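Side-chain contacts in serine protease inhibitor (Schistosoma haematobium, PDB 3STO), which probably inhibits serine-type endopeptidases: residues 97-102 against 250-255; 277-282 against 384-389; 211-216 against 262-267; 231-236 against 371-376. All blocks are in the same frame, centred on the assembly; numbering follows the deposited sequence.

Contact 1. Residues 97-102 against 250-255; sequences NNSLTS and NTRFTF
Arg252 is the first residue of 250-255 to touch 97-102, and it points its guanidinium at Ser99. Its NH2 donates to Ser99 OG at 3.0 Å. The N-H···O angle is 147°, and the hydroxyl is tilted 19° from the guanidinium plane. NH1 adds two weak bonds, to Ser99 O at 3.0 Å and to Ser99 OG at 3.4 Å. Ser99 OG is anti to its own backbone N (chi1 -171°), which brings it to both nitrogens. The strongest partner of Arg252 is Glu103, through NH1, while NE forms a salt bridge with Asp387. Two nearby carboxylates would therefore be expected to stabilise the positive charge. A type I turn from Asn250 to Phe253 carries the arginine just before strand 253-260. Within the serpin fold, this turn meets the C-terminal end of helix 82-101. Leu100 crosses the arginine nearly at a right angle, and its CD2 is 4.0 Å from Arg252 NH2. Next comes Phe253, which points toward the helix. Leu100 CD2 meets its ring at the edge, near the ring plane, 4.2 Å from CE1. Arg252 CG lies over the centre of one face of that ring, 3.8 Å above the plane.

Contact 2. Residues 277-282 against 384-389; sequences KVLSEY and FIYDQQ
Leu279 makes the apolar part of the contact, by setting one methyl against two aromatic side chains. Its CD2 lies over one face of the Phe384 ring, 3.6 Å from the centroid and 17° off the normal. This is a CH-pi contact, shifted a little toward the rim on the CG side. The other methyl, CD1, is 4.0 Å from Phe384 CE2. Leu279 and Phe384 meet head-on, one from the segment of helix 279-283 and the other from strand 381-387. CD2 also touches Tyr386, 3.7 Å from CD1 of that ring, and here the leucine runs alongside the tyrosine in the reverse sense. With CG anti to the backbone N (chi1 -175°), Leu279 projects between the two rings. The second kind of contact is close packing beside a polar atom. Ser280 CB is 3.0 Å from Tyr386 OH, and Ser280 CA is 3.3 Å from it. No hydrogen bond crosses between the segments. Leu272 of helix 269-273 also packs on Phe384, so two short helices meet this strand of the serpin fold. Without a directional bond, the contact rests on shape and dispersion, with the CD2 methyl over the Phe384 face as its central piece.

Contact 3. Residues 211-216 against 262-267; sequences DFYISP and EKWSLN
No hydrogen bond joins Tyr213 to Lys263 or Trp264, and the shortest sound polar bond lies within 262-267: Asn267 N donates to Ser265 OG at 3.0 Å, making an ST turn. Across the contact, Lys263 lays its extended chain over one face of the Tyr213 ring. Its CD stands 3.9 Å from the centroid and almost exactly on the ring normal, 1° off, as a CH-pi contact. NZ lies further along, 4.4 Å from the centroid and 33° off the normal, as an off-centre cation-pi contact. The two side chains cross at about a right angle. Ser215 O lies on the opposite face of the ring, 3.5 Å above the plane and toward the rim, so the ring is flanked by the lysine chain and a backbone oxygen. Trp264 meets the phenol end instead. Its CD1 is 3.3 Å from Tyr213 OH, which sits at the indole edge near its plane. The planes of the two aromatic groups stand at 89°. His379 also touches Lys263. This is a surface contact, in which the loop between strand 253-260 and helix 269-273 meets the end of strand 208-215, just where a classic beta bulge leads into strand 218-236 of the serpin fold.

Contact 4. Residues 231-236 against 371-376; sequences MKYGKF and PEVDFH
Tyr233 overlaps Val373, which sets both of its methyls against the phenol ring. In the serpin fold this joins strand 218-236 to strand 373-376, the short strand that follows the unmodelled residues 358-364, where a serpin would carry its reactive-centre loop. Strand 287-305 pairs with both, antiparallel to the first and parallel to the second. The two side chains reach out to meet each other. Val373 CG2 lies over the face, 3.9 Å from the ring centroid and 29° off the normal, as a CH-pi contact. CG1 sits 3.8 Å above the ring plane, toward the rim. The ring reaches across because CG is anti to the backbone N of Tyr233 (chi1 163°). Its hydroxyl has a partner outside the two segments, since Tyr233 OH is hydrogen-bonded to Glu242. That bond holds the end of the side chain while the valine packs on its face. Phe375 points the same way as Val373, toward 231-236, and is buried. It also packs on Val244 of strand 241-247 and on Ile257 and Leu259 of strand 253-260. Tyr233 and Phe375 cross at a slant, and Phe375 CD1 approaches the edge of the Tyr233 ring, 4.0 Å from CE2.

All four contacts involve the connected strands of the serpin fold. Contacts 1 and 2 have centres about 13 Å apart and share neighbouring antiparallel strands, 253-260 and 381-387. Backbone bonds from Arg252 and Thr254 to Gln388 and Tyr386 tie them directly. Contact 2 also touches contact 4, through Tyr282 and Phe236, with centres about 17 Å apart. The centres of contacts 3 and 4 lie about 18 Å apart, on consecutive strands 208-215 and 218-236, and the two do not touch. Contact 1 closes before contact 2 opens, as does contact 3, whereas contact 4 crosses the other three along the chain. Segments distant in sequence are thus interwoven, from helix 82-101 to strand 381-387.

Contact 1. Residues 97-102 against 250-255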
loop_
_atom_site.group_PDB
_atom_site.type_symbol
_atom_site.label_atom_id
_atom_site.label_comp_id
_atom_site.label_asym_id
_atom_site.label_seq_id
_atom_site.Cartn_x
_atom_site.Cartn_y
_atom_site.Cartn_z
ATOM N N ASN A 97 -8.265 -8.352 7.001
ATOM C CA ASN A 97 -9.287 -7.351 6.733
ATOM C C ASN A 97 -10.029 -6.924 8.015
ATOM O O ASN A 97 -10.244 -5.734 8.260
ATOM C CB ASN A 97 -10.266 -7.876 5.666
ATOM C CG ASN A 97 -11.224 -6.814 5.194
ATOM O OD1 ASN A 97 -10.790 -5.859 4.574
ATOM N ND2 ASN A 97 -12.518 -6.948 5.499
ATOM N N ASN A 98 -10.428 -7.902 8.827
ATOM C CA ASN A 98 -11.064 -7.611 10.106
ATOM C C ASN A 98 -10.202 -6.755 11.043
ATOM O O ASN A 98 -10.702 -5.847 11.703
ATOM C CB ASN A 98 -11.447 -8.893 10.845
ATOM C CG ASN A 98 -12.666 -9.569 10.248
ATOM O OD1 ASN A 98 -13.511 -8.916 9.629
ATOM N ND2 ASN A 98 -12.766 -10.889 10.433
ATOM N N SER A 99 -8.923 -7.094 11.112
ATOM C CA SER A 99 -7.981 -6.404 11.956
ATOM C C SER A 99 -7.874 -4.956 11.525
ATOM O O SER A 99 -7.996 -4.074 12.348
ATOM C CB SER A 99 -6.626 -7.075 11.892
ATOM O OG SER A 99 -5.775 -6.526 12.858
ATOM N N LEU A 100 -7.743 -4.709 10.223
ATOM C CA LEU A 100 -7.511 -3.353 9.728
ATOM C C LEU A 100 -8.759 -2.470 9.735
ATOM O O LEU A 100 -8.702 -1.282 10.132
ATOM C CB LEU A 100 -6.879 -3.388 8.330
ATOM C CG LEU A 100 -5.415 -3.833 8.242
ATOM C CD1 LEU A 100 -5.010 -4.138 6.785
ATOM C CD2 LEU A 100 -4.544 -2.748 8.833
ATOM N N THR A 101 -9.888 -3.033 9.309
ATOM C CA THR A 101 -11.111 -2.231 9.180
ATOM C C THR A 101 -11.802 -2.032 10.532
ATOM O O THR A 101 -12.719 -1.247 10.650
ATOM C CB THR A 101 -12.117 -2.823 8.153
ATOM O OG1 THR A 101 -12.621 -4.070 8.643
ATOM C CG2 THR A 101 -11.446 -3.052 6.790
ATOM N N SER A 102 -11.351 -2.745 11.554
ATOM C CA SER A 102 -11.882 -2.516 12.885
ATOM C C SER A 102 -11.375 -1.196 13.495
ATOM O O SER A 102 -11.925 -0.722 14.482
ATOM C CB SER A 102 -11.530 -3.662 13.815
ATOM O OG SER A 102 -10.144 -3.675 14.075
ATOM N N ASN A 250 -5.276 7.422 16.170
ATOM C CA ASN A 250 -5.356 6.033 16.528
ATOM C C ASN A 250 -3.912 5.517 16.572
ATOM O O ASN A 250 -3.248 5.352 15.534
ATOM C CB ASN A 250 -6.249 5.265 15.533
ATOM C CG ASN A 250 -6.448 3.815 15.940
ATOM O OD1 ASN A 250 -5.571 3.234 16.578
ATOM N ND2 ASN A 250 -7.601 3.231 15.591
ATOM N N THR A 251 -3.400 5.296 17.770
ATOM C CA THR A 251 -1.964 5.130 17.903
ATOM C C THR A 251 -1.425 3.748 17.563
ATOM O O THR A 251 -0.231 3.469 17.747
ATOM C CB THR A 251 -1.460 5.587 19.272
ATOM O OG1 THR A 251 -1.915 4.675 20.280
ATOM C CG2 THR A 251 -1.940 7.024 19.553
ATOM N N ARG A 252 -2.296 2.879 17.064
ATOM C CA ARG A 252 -1.839 1.632 16.467
ATOM C C ARG A 252 -0.995 1.936 15.183
ATOM O O ARG A 252 -0.087 1.202 14.804
ATOM C CB ARG A 252 -3.060 0.758 16.135
ATOM C CG ARG A 252 -2.804 -0.198 14.989
ATOM C CD ARG A 252 -3.906 -1.211 14.841
ATOM N NE ARG A 252 -3.534 -2.240 13.873
ATOM C CZ ARG A 252 -4.350 -3.209 13.475
ATOM N NH1 ARG A 252 -5.585 -3.272 13.955
ATOM N NH2 ARG A 252 -3.935 -4.109 12.597
ATOM N N PHE A 253 -1.325 3.030 14.520
ATOM C CA PHE A 253 -0.634 3.445 13.324
ATOM C C PHE A 253 0.303 4.623 13.615
ATOM O O PHE A 253 -0.035 5.535 14.378
ATOM C CB PHE A 253 -1.664 3.809 12.248
ATOM C CG PHE A 253 -2.601 2.681 11.938
ATOM C CD1 PHE A 253 -2.132 1.543 11.264
ATOM C CD2 PHE A 253 -3.943 2.732 12.331
ATOM C CE1 PHE A 253 -2.994 0.473 10.992
ATOM C CE2 PHE A 253 -4.785 1.693 12.058
ATOM C CZ PHE A 253 -4.306 0.546 11.400
ATOM N N THR A 254 1.486 4.582 13.002
ATOM C CA THR A 254 2.466 5.654 13.136
ATOM C C THR A 254 3.134 5.955 11.798
ATOM O O THR A 254 3.213 5.090 10.925
ATOM C CB THR A 254 3.504 5.322 14.220
ATOM O OG1 THR A 254 4.350 6.441 14.402
ATOM C CG2 THR A 254 4.352 4.116 13.851
ATOM N N PHE A 255 3.550 7.203 11.613
ATOM C CA PHE A 255 4.238 7.601 10.401
ATOM C C PHE A 255 5.722 7.560 10.658
ATOM O O PHE A 255 6.205 8.304 11.491
ATOM C CB PHE A 255 3.827 9.004 10.013
ATOM C CG PHE A 255 4.357 9.451 8.695
ATOM C CD1 PHE A 255 3.943 8.825 7.509
ATOM C CD2 PHE A 255 5.183 10.562 8.619
ATOM C CE1 PHE A 255 4.402 9.277 6.240
ATOM C CE2 PHE A 255 5.659 11.023 7.370
ATOM C CZ PHE A 255 5.256 10.363 6.178
#

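Contact 2. Residues 277-282 against 384-389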
loop_
_atom_site.group_PDB
_atom_site.type_symbol
_atom_site.label_atom_id
_atom_site.label_comp_id
_atom_site.label_asym_id
_atom_site.label_seq_id
_atom_site.Cartn_x
_atom_site.Cartn_y
_atom_site.Cartn_z
ATOM N N LYS A 277 15.885 -5.263 5.004
ATOM C CA LYS A 277 16.026 -4.948 6.412
ATOM C C LYS A 277 14.623 -4.890 6.984
ATOM O O LYS A 277 13.699 -4.426 6.314
ATOM C CB LYS A 277 16.710 -3.618 6.586
ATOM C CG LYS A 277 18.234 -3.638 6.646
ATOM C CD LYS A 277 18.736 -2.163 6.509
ATOM C CE LYS A 277 20.124 -1.947 7.078
ATOM N NZ LYS A 277 21.203 -2.417 6.186
ATOM N N VAL A 278 14.458 -5.383 8.207
ATOM C CA VAL A 278 13.120 -5.562 8.794
ATOM C C VAL A 278 12.730 -4.347 9.627
ATOM O O VAL A 278 13.334 -4.092 10.667
ATOM C CB VAL A 278 13.055 -6.850 9.654
ATOM C CG1 VAL A 278 11.689 -7.032 10.264
ATOM C CG2 VAL A 278 13.402 -8.036 8.803
ATOM N N LEU A 279 11.732 -3.607 9.152
ATOM C CA LEU A 279 11.363 -2.327 9.735
ATOM C C LEU A 279 11.071 -2.419 11.231
ATOM O O LEU A 279 11.538 -1.588 12.021
ATOM C CB LEU A 279 10.161 -1.702 8.991
ATOM C CG LEU A 279 9.712 -0.266 9.409
ATOM C CD1 LEU A 279 10.838 0.798 9.396
ATOM C CD2 LEU A 279 8.542 0.217 8.548
ATOM N N SER A 280 10.293 -3.427 11.614
ATOM C CA SER A 280 9.894 -3.612 13.011
ATOM C C SER A 280 11.079 -3.715 13.957
ATOM O O SER A 280 10.986 -3.250 15.084
ATOM C CB SER A 280 8.949 -4.812 13.183
ATOM O OG SER A 280 9.573 -6.021 12.810
ATOM N N GLU A 281 12.181 -4.308 13.496
ATOM C CA GLU A 281 13.416 -4.386 14.280
ATOM C C GLU A 281 14.019 -3.023 14.546
ATOM O O GLU A 281 14.670 -2.845 15.572
ATOM C CB GLU A 281 14.471 -5.264 13.583
ATOM C CG GLU A 281 14.061 -6.740 13.475
ATOM C CD GLU A 281 15.134 -7.623 12.856
ATOM O OE1 GLU A 281 16.299 -7.166 12.791
ATOM O OE2 GLU A 281 14.817 -8.771 12.437
ATOM N N TYR A 282 13.820 -2.078 13.610
ATOM C CA TYR A 282 14.275 -0.701 13.782
ATOM C C TYR A 282 13.303 0.053 14.643
ATOM O O TYR A 282 13.705 0.770 15.547
ATOM C CB TYR A 282 14.499 0.009 12.436
ATOM C CG TYR A 282 15.701 -0.552 11.760
ATOM C CD1 TYR A 282 15.637 -1.777 11.114
ATOM C CD2 TYR A 282 16.913 0.068 11.853
ATOM C CE1 TYR A 282 16.764 -2.350 10.513
ATOM C CE2 TYR A 282 18.051 -0.483 11.271
ATOM C CZ TYR A 282 17.974 -1.698 10.598
ATOM O OH TYR A 282 19.100 -2.256 10.009
ATOM N N PHE A 384 6.906 5.385 5.932
ATOM C CA PHE A 384 5.963 4.288 6.043
ATOM C C PHE A 384 4.785 4.693 6.890
ATOM O O PHE A 384 4.925 5.509 7.796
ATOM C CB PHE A 384 6.626 3.132 6.749
ATOM C CG PHE A 384 7.878 2.625 6.079
ATOM C CD1 PHE A 384 7.800 1.628 5.083
ATOM C CD2 PHE A 384 9.115 3.070 6.487
ATOM C CE1 PHE A 384 8.924 1.104 4.495
ATOM C CE2 PHE A 384 10.281 2.567 5.897
ATOM C CZ PHE A 384 10.184 1.572 4.904
ATOM N N ILE A 385 3.607 4.155 6.588
ATOM C CA ILE A 385 2.598 4.073 7.626
ATOM C C ILE A 385 2.820 2.708 8.253
ATOM O O ILE A 385 2.724 1.698 7.578
ATOM C CB ILE A 385 1.220 4.194 7.082
ATOM C CG1 ILE A 385 1.045 5.570 6.454
ATOM C CG2 ILE A 385 0.187 3.872 8.184
ATOM C CD1 ILE A 385 -0.231 5.710 5.650
ATOM N N TYR A 386 3.213 2.679 9.518
ATOM C CA TYR A 386 3.621 1.437 10.153
ATOM C C TYR A 386 2.497 0.974 11.075
ATOM O O TYR A 386 1.917 1.785 11.802
ATOM C CB TYR A 386 4.920 1.669 10.945
ATOM C CG TYR A 386 5.427 0.494 11.753
ATOM C CD1 TYR A 386 5.974 -0.620 11.134
ATOM C CD2 TYR A 386 5.362 0.499 13.144
ATOM C CE1 TYR A 386 6.448 -1.694 11.864
ATOM C CE2 TYR A 386 5.830 -0.576 13.891
ATOM C CZ TYR A 386 6.369 -1.683 13.239
ATOM O OH TYR A 386 6.852 -2.763 13.960
ATOM N N ASP A 387 2.195 -0.328 11.031
ATOM C CA ASP A 387 1.144 -0.934 11.860
ATOM C C ASP A 387 1.737 -1.627 13.089
ATOM O O ASP A 387 2.492 -2.590 12.960
ATOM C CB ASP A 387 0.331 -1.910 11.029
ATOM C CG ASP A 387 -0.881 -2.456 11.776
ATOM O OD1 ASP A 387 -0.822 -2.678 13.015
ATOM O OD2 ASP A 387 -1.898 -2.683 11.101
ATOM N N GLN A 388 1.398 -1.142 14.287
ATOM C CA GLN A 388 2.123 -1.557 15.496
ATOM C C GLN A 388 1.636 -2.879 16.013
ATOM O O GLN A 388 2.296 -3.534 16.813
ATOM C CB GLN A 388 2.071 -0.495 16.602
ATOM C CG GLN A 388 2.576 0.843 16.137
ATOM C CD GLN A 388 3.587 1.448 17.076
ATOM O OE1 GLN A 388 4.640 0.852 17.382
ATOM N NE2 GLN A 388 3.277 2.636 17.553
ATOM N N GLN A 389 0.479 -3.287 15.528
ATOM C CA GLN A 389 -0.041 -4.585 15.892
ATOM C C GLN A 389 0.485 -5.668 14.936
ATOM O O GLN A 389 1.080 -6.661 15.364
ATOM C CB GLN A 389 -1.558 -4.517 15.923
ATOM C CG GLN A 389 -2.209 -5.772 16.407
ATOM C CD GLN A 389 -3.674 -5.605 16.431
ATOM O OE1 GLN A 389 -4.181 -4.618 17.006
ATOM N NE2 GLN A 389 -4.392 -6.521 15.754
#

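Contact 3. Residues 211-216 against 262-267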
loop_
_atom_site.group_PDB
_atom_site.type_symbol
_atom_site.label_atom_id
_atom_site.label_comp_id
_atom_site.label_asym_id
_atom_site.label_seq_id
_atom_site.Cartn_x
_atom_site.Cartn_y
_atom_site.Cartn_z
ATOM N N ASP A 211 13.860 25.484 1.319
ATOM C CA ASP A 211 14.483 24.711 0.255
ATOM C C ASP A 211 14.489 23.214 0.495
ATOM O O ASP A 211 14.752 22.758 1.604
ATOM C CB ASP A 211 15.912 25.200 -0.010
ATOM C CG ASP A 211 15.964 26.220 -1.126
ATOM O OD1 ASP A 211 14.895 26.816 -1.445
ATOM O OD2 ASP A 211 17.066 26.418 -1.682
ATOM N N PHE A 212 14.231 22.451 -0.560
ATOM C CA PHE A 212 14.335 20.991 -0.485
ATOM C C PHE A 212 15.355 20.533 -1.523
ATOM O O PHE A 212 15.237 20.858 -2.713
ATOM C CB PHE A 212 12.960 20.330 -0.700
ATOM C CG PHE A 212 12.958 18.827 -0.494
ATOM C CD1 PHE A 212 13.331 17.969 -1.527
ATOM C CD2 PHE A 212 12.552 18.276 0.724
ATOM C CE1 PHE A 212 13.333 16.613 -1.342
ATOM C CE2 PHE A 212 12.541 16.944 0.912
ATOM C CZ PHE A 212 12.927 16.088 -0.125
ATOM N N TYR A 213 16.369 19.806 -1.068
ATOM C CA TYR A 213 17.404 19.341 -1.968
ATOM C C TYR A 213 16.997 18.034 -2.605
ATOM O O TYR A 213 16.865 17.022 -1.909
ATOM C CB TYR A 213 18.719 19.155 -1.204
ATOM C CG TYR A 213 19.915 18.690 -2.031
ATOM C CD1 TYR A 213 20.796 19.610 -2.593
ATOM C CD2 TYR A 213 20.195 17.328 -2.197
ATOM C CE1 TYR A 213 21.916 19.189 -3.319
ATOM C CE2 TYR A 213 21.311 16.895 -2.912
ATOM C CZ TYR A 213 22.167 17.839 -3.471
ATOM O OH TYR A 213 23.277 17.435 -4.182
ATOM N N ILE A 214 16.799 18.054 -3.917
ATOM C CA ILE A 214 16.507 16.837 -4.697
ATOM C C ILE A 214 17.794 16.163 -5.209
ATOM O O ILE A 214 17.993 14.987 -5.021
ATOM C CB ILE A 214 15.619 17.166 -5.881
ATOM C CG1 ILE A 214 14.319 17.812 -5.402
ATOM C CG2 ILE A 214 15.356 15.933 -6.689
ATOM C CD1 ILE A 214 13.351 18.122 -6.526
ATOM N N SER A 215 18.665 16.944 -5.836
ATOM C CA SER A 215 19.948 16.483 -6.336
ATOM C C SER A 215 20.815 17.728 -6.578
ATOM O O SER A 215 20.328 18.842 -6.441
ATOM C CB SER A 215 19.745 15.719 -7.656
ATOM O OG SER A 215 19.180 16.552 -8.660
ATOM N N PRO A 216 22.097 17.546 -6.939
ATOM C CA PRO A 216 22.987 18.698 -7.142
ATOM C C PRO A 216 22.431 19.724 -8.097
ATOM O O PRO A 216 22.601 20.924 -7.899
ATOM C CB PRO A 216 24.246 18.062 -7.720
ATOM C CG PRO A 216 24.318 16.751 -7.011
ATOM C CD PRO A 216 22.860 16.285 -6.859
ATOM N N GLU A 262 23.215 11.987 5.205
ATOM C CA GLU A 262 23.664 13.100 4.391
ATOM C C GLU A 262 22.689 13.289 3.246
ATOM O O GLU A 262 21.723 12.549 3.129
ATOM C CB GLU A 262 25.084 12.882 3.879
ATOM C CG GLU A 262 25.118 12.304 2.484
ATOM C CD GLU A 262 24.978 10.812 2.480
ATOM O OE1 GLU A 262 26.031 10.146 2.621
ATOM O OE2 GLU A 262 23.833 10.312 2.343
ATOM N N LYS A 263 22.922 14.288 2.408
ATOM C CA LYS A 263 21.894 14.645 1.459
ATOM C C LYS A 263 22.064 13.960 0.106
ATOM O O LYS A 263 21.193 14.049 -0.736
ATOM C CB LYS A 263 21.866 16.157 1.266
ATOM C CG LYS A 263 23.086 16.719 0.506
ATOM C CD LYS A 263 23.097 18.239 0.594
ATOM C CE LYS A 263 24.145 18.832 -0.302
ATOM N NZ LYS A 263 24.045 20.332 -0.307
ATOM N N TRP A 264 23.197 13.313 -0.130
ATOM C CA TRP A 264 23.478 12.885 -1.503
ATOM C C TRP A 264 22.997 11.473 -1.841
ATOM O O TRP A 264 22.776 11.186 -3.004
ATOM C CB TRP A 264 24.967 13.016 -1.853
ATOM C CG TRP A 264 25.539 14.413 -1.707
ATOM C CD1 TRP A 264 25.356 15.476 -2.544
ATOM C CD2 TRP A 264 26.415 14.862 -0.671
ATOM N NE1 TRP A 264 26.058 16.563 -2.086
ATOM C CE2 TRP A 264 26.708 16.212 -0.932
ATOM C CE3 TRP A 264 26.959 14.254 0.466
ATOM C CZ2 TRP A 264 27.506 16.969 -0.090
ATOM C CZ3 TRP A 264 27.751 14.986 1.278
ATOM C CH2 TRP A 264 28.031 16.336 1.000
ATOM N N SER A 265 22.856 10.620 -0.822
ATOM C CA SER A 265 22.560 9.189 -0.976
ATOM C C SER A 265 21.450 8.668 -0.040
ATOM O O SER A 265 21.319 9.108 1.088
ATOM C CB SER A 265 23.819 8.382 -0.712
ATOM O OG SER A 265 23.517 6.996 -0.679
ATOM N N LEU A 266 20.664 7.720 -0.514
ATOM C CA LEU A 266 19.659 7.091 0.312
ATOM C C LEU A 266 20.292 6.133 1.350
ATOM O O LEU A 266 19.686 5.832 2.380
ATOM C CB LEU A 266 18.691 6.333 -0.562
ATOM C CG LEU A 266 17.375 6.943 -1.027
ATOM C CD1 LEU A 266 17.208 8.360 -0.624
ATOM C CD2 LEU A 266 17.198 6.748 -2.527
ATOM N N ASN A 267 21.518 5.682 1.103
ATOM C CA ASN A 267 22.193 4.797 2.047
ATOM C C ASN A 267 21.379 3.514 2.299
ATOM O O ASN A 267 20.762 2.987 1.367
ATOM C CB ASN A 267 22.490 5.549 3.361
ATOM C CG ASN A 267 23.632 6.576 3.214
ATOM O OD1 ASN A 267 24.462 6.477 2.300
ATOM N ND2 ASN A 267 23.672 7.566 4.115
#

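Contact 4. Residues 231-236 against 371-376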
loop_
_atom_site.group_PDB
_atom_site.type_symbol
_atom_site.label_atom_id
_atom_site.label_comp_id
_atom_site.label_asym_id
_atom_site.label_seq_id
_atom_site.Cartn_x
_atom_site.Cartn_y
_atom_site.Cartn_z
HETATM N N MSE A 231 9.051 12.443 20.614
HETATM C CA MSE A 231 8.730 11.327 19.735
HETATM C C MSE A 231 9.815 10.280 19.772
HETATM O O MSE A 231 10.894 10.510 20.318
HETATM C CB MSE A 231 8.397 11.788 18.305
HETATM C CG MSE A 231 9.454 12.630 17.593
HETATM SE SE MSE A 231 8.783 13.589 15.934
HETATM C CE MSE A 231 8.399 15.388 16.716
ATOM N N LYS A 232 9.507 9.119 19.219
ATOM C CA LYS A 232 10.468 8.027 19.147
ATOM C C LYS A 232 11.484 8.296 18.044
ATOM O O LYS A 232 11.140 8.729 16.947
ATOM C CB LYS A 232 9.741 6.714 18.904
ATOM C CG LYS A 232 9.083 6.165 20.139
ATOM C CD LYS A 232 10.083 5.379 20.942
ATOM C CE LYS A 232 9.392 4.664 22.061
ATOM N NZ LYS A 232 8.317 3.881 21.421
ATOM N N TYR A 233 12.745 8.063 18.352
ATOM C CA TYR A 233 13.802 8.484 17.464
ATOM C C TYR A 233 14.984 7.554 17.621
ATOM O O TYR A 233 15.203 6.984 18.687
ATOM C CB TYR A 233 14.229 9.932 17.798
ATOM C CG TYR A 233 15.567 10.293 17.213
ATOM C CD1 TYR A 233 16.747 10.072 17.937
ATOM C CD2 TYR A 233 15.667 10.799 15.912
ATOM C CE1 TYR A 233 18.003 10.379 17.400
ATOM C CE2 TYR A 233 16.923 11.106 15.355
ATOM C CZ TYR A 233 18.083 10.892 16.093
ATOM O OH TYR A 233 19.314 11.196 15.535
ATOM N N GLY A 234 15.756 7.398 16.559
ATOM C CA GLY A 234 16.959 6.601 16.644
ATOM C C GLY A 234 17.889 6.974 15.512
ATOM O O GLY A 234 17.421 7.286 14.405
ATOM N N LYS A 235 19.198 6.910 15.782
ATOM C CA LYS A 235 20.232 7.134 14.777
ATOM C C LYS A 235 20.995 5.860 14.476
ATOM O O LYS A 235 21.497 5.208 15.382
ATOM C CB LYS A 235 21.205 8.190 15.262
ATOM C CG LYS A 235 22.321 8.499 14.297
ATOM C CD LYS A 235 22.700 10.006 14.392
ATOM C CE LYS A 235 24.115 10.213 14.929
ATOM N NZ LYS A 235 24.373 11.620 15.404
ATOM N N PHE A 236 21.089 5.504 13.198
ATOM C CA PHE A 236 21.707 4.250 12.822
ATOM C C PHE A 236 22.893 4.542 11.921
ATOM O O PHE A 236 22.809 4.483 10.700
ATOM C CB PHE A 236 20.665 3.327 12.188
ATOM C CG PHE A 236 19.480 3.057 13.099
ATOM C CD1 PHE A 236 18.406 3.941 13.151
ATOM C CD2 PHE A 236 19.466 1.944 13.931
ATOM C CE1 PHE A 236 17.347 3.720 13.992
ATOM C CE2 PHE A 236 18.388 1.695 14.764
ATOM C CZ PHE A 236 17.324 2.594 14.796
ATOM N N PRO A 371 15.048 21.096 21.893
ATOM C CA PRO A 371 15.130 19.673 21.521
ATOM C C PRO A 371 16.556 19.119 21.510
ATOM O O PRO A 371 17.484 19.832 21.147
ATOM C CB PRO A 371 14.527 19.649 20.113
ATOM C CG PRO A 371 14.761 21.067 19.593
ATOM C CD PRO A 371 14.550 21.936 20.789
ATOM N N GLU A 372 16.729 17.860 21.913
ATOM C CA GLU A 372 18.051 17.222 21.821
ATOM C C GLU A 372 18.478 16.899 20.380
ATOM O O GLU A 372 19.652 16.760 20.117
ATOM C CB GLU A 372 18.108 15.936 22.653
ATOM C CG GLU A 372 17.031 15.861 23.732
ATOM C CD GLU A 372 16.677 14.425 24.137
ATOM O OE1 GLU A 372 17.568 13.550 24.117
ATOM O OE2 GLU A 372 15.503 14.166 24.477
ATOM N N VAL A 373 17.520 16.768 19.463
ATOM C CA VAL A 373 17.797 16.271 18.112
ATOM C C VAL A 373 17.140 17.115 17.019
ATOM O O VAL A 373 15.978 17.524 17.151
ATOM C CB VAL A 373 17.312 14.796 18.002
ATOM C CG1 VAL A 373 16.470 14.578 16.807
ATOM C CG2 VAL A 373 18.483 13.844 18.064
ATOM N N ASP A 374 17.871 17.399 15.943
ATOM C CA ASP A 374 17.214 18.000 14.776
ATOM C C ASP A 374 16.822 16.902 13.821
ATOM O O ASP A 374 17.590 15.978 13.589
ATOM C CB ASP A 374 18.112 18.982 14.050
ATOM C CG ASP A 374 18.242 20.274 14.789
ATOM O OD1 ASP A 374 17.459 20.471 15.741
ATOM O OD2 ASP A 374 19.121 21.090 14.430
ATOM N N PHE A 375 15.614 16.971 13.291
ATOM C CA PHE A 375 15.211 16.010 12.266
ATOM C C PHE A 375 14.566 16.827 11.177
ATOM O O PHE A 375 13.350 17.059 11.200
ATOM C CB PHE A 375 14.225 14.976 12.830
ATOM C CG PHE A 375 14.111 13.728 12.010
ATOM C CD1 PHE A 375 14.980 12.688 12.210
ATOM C CD2 PHE A 375 13.108 13.591 11.044
ATOM C CE1 PHE A 375 14.865 11.529 11.459
ATOM C CE2 PHE A 375 12.992 12.447 10.289
ATOM C CZ PHE A 375 13.872 11.415 10.483
ATOM N N HIS A 376 15.387 17.285 10.239
ATOM C CA HIS A 376 14.929 18.240 9.236
ATOM C C HIS A 376 14.875 17.589 7.865
ATOM O O HIS A 376 15.894 17.240 7.299
ATOM C CB HIS A 376 15.832 19.476 9.240
ATOM C CG HIS A 376 15.787 20.232 10.522
ATOM N ND1 HIS A 376 16.649 21.268 10.805
ATOM C CD2 HIS A 376 14.974 20.110 11.599
ATOM C CE1 HIS A 376 16.379 21.743 12.006
ATOM N NE2 HIS A 376 15.362 21.058 12.508
#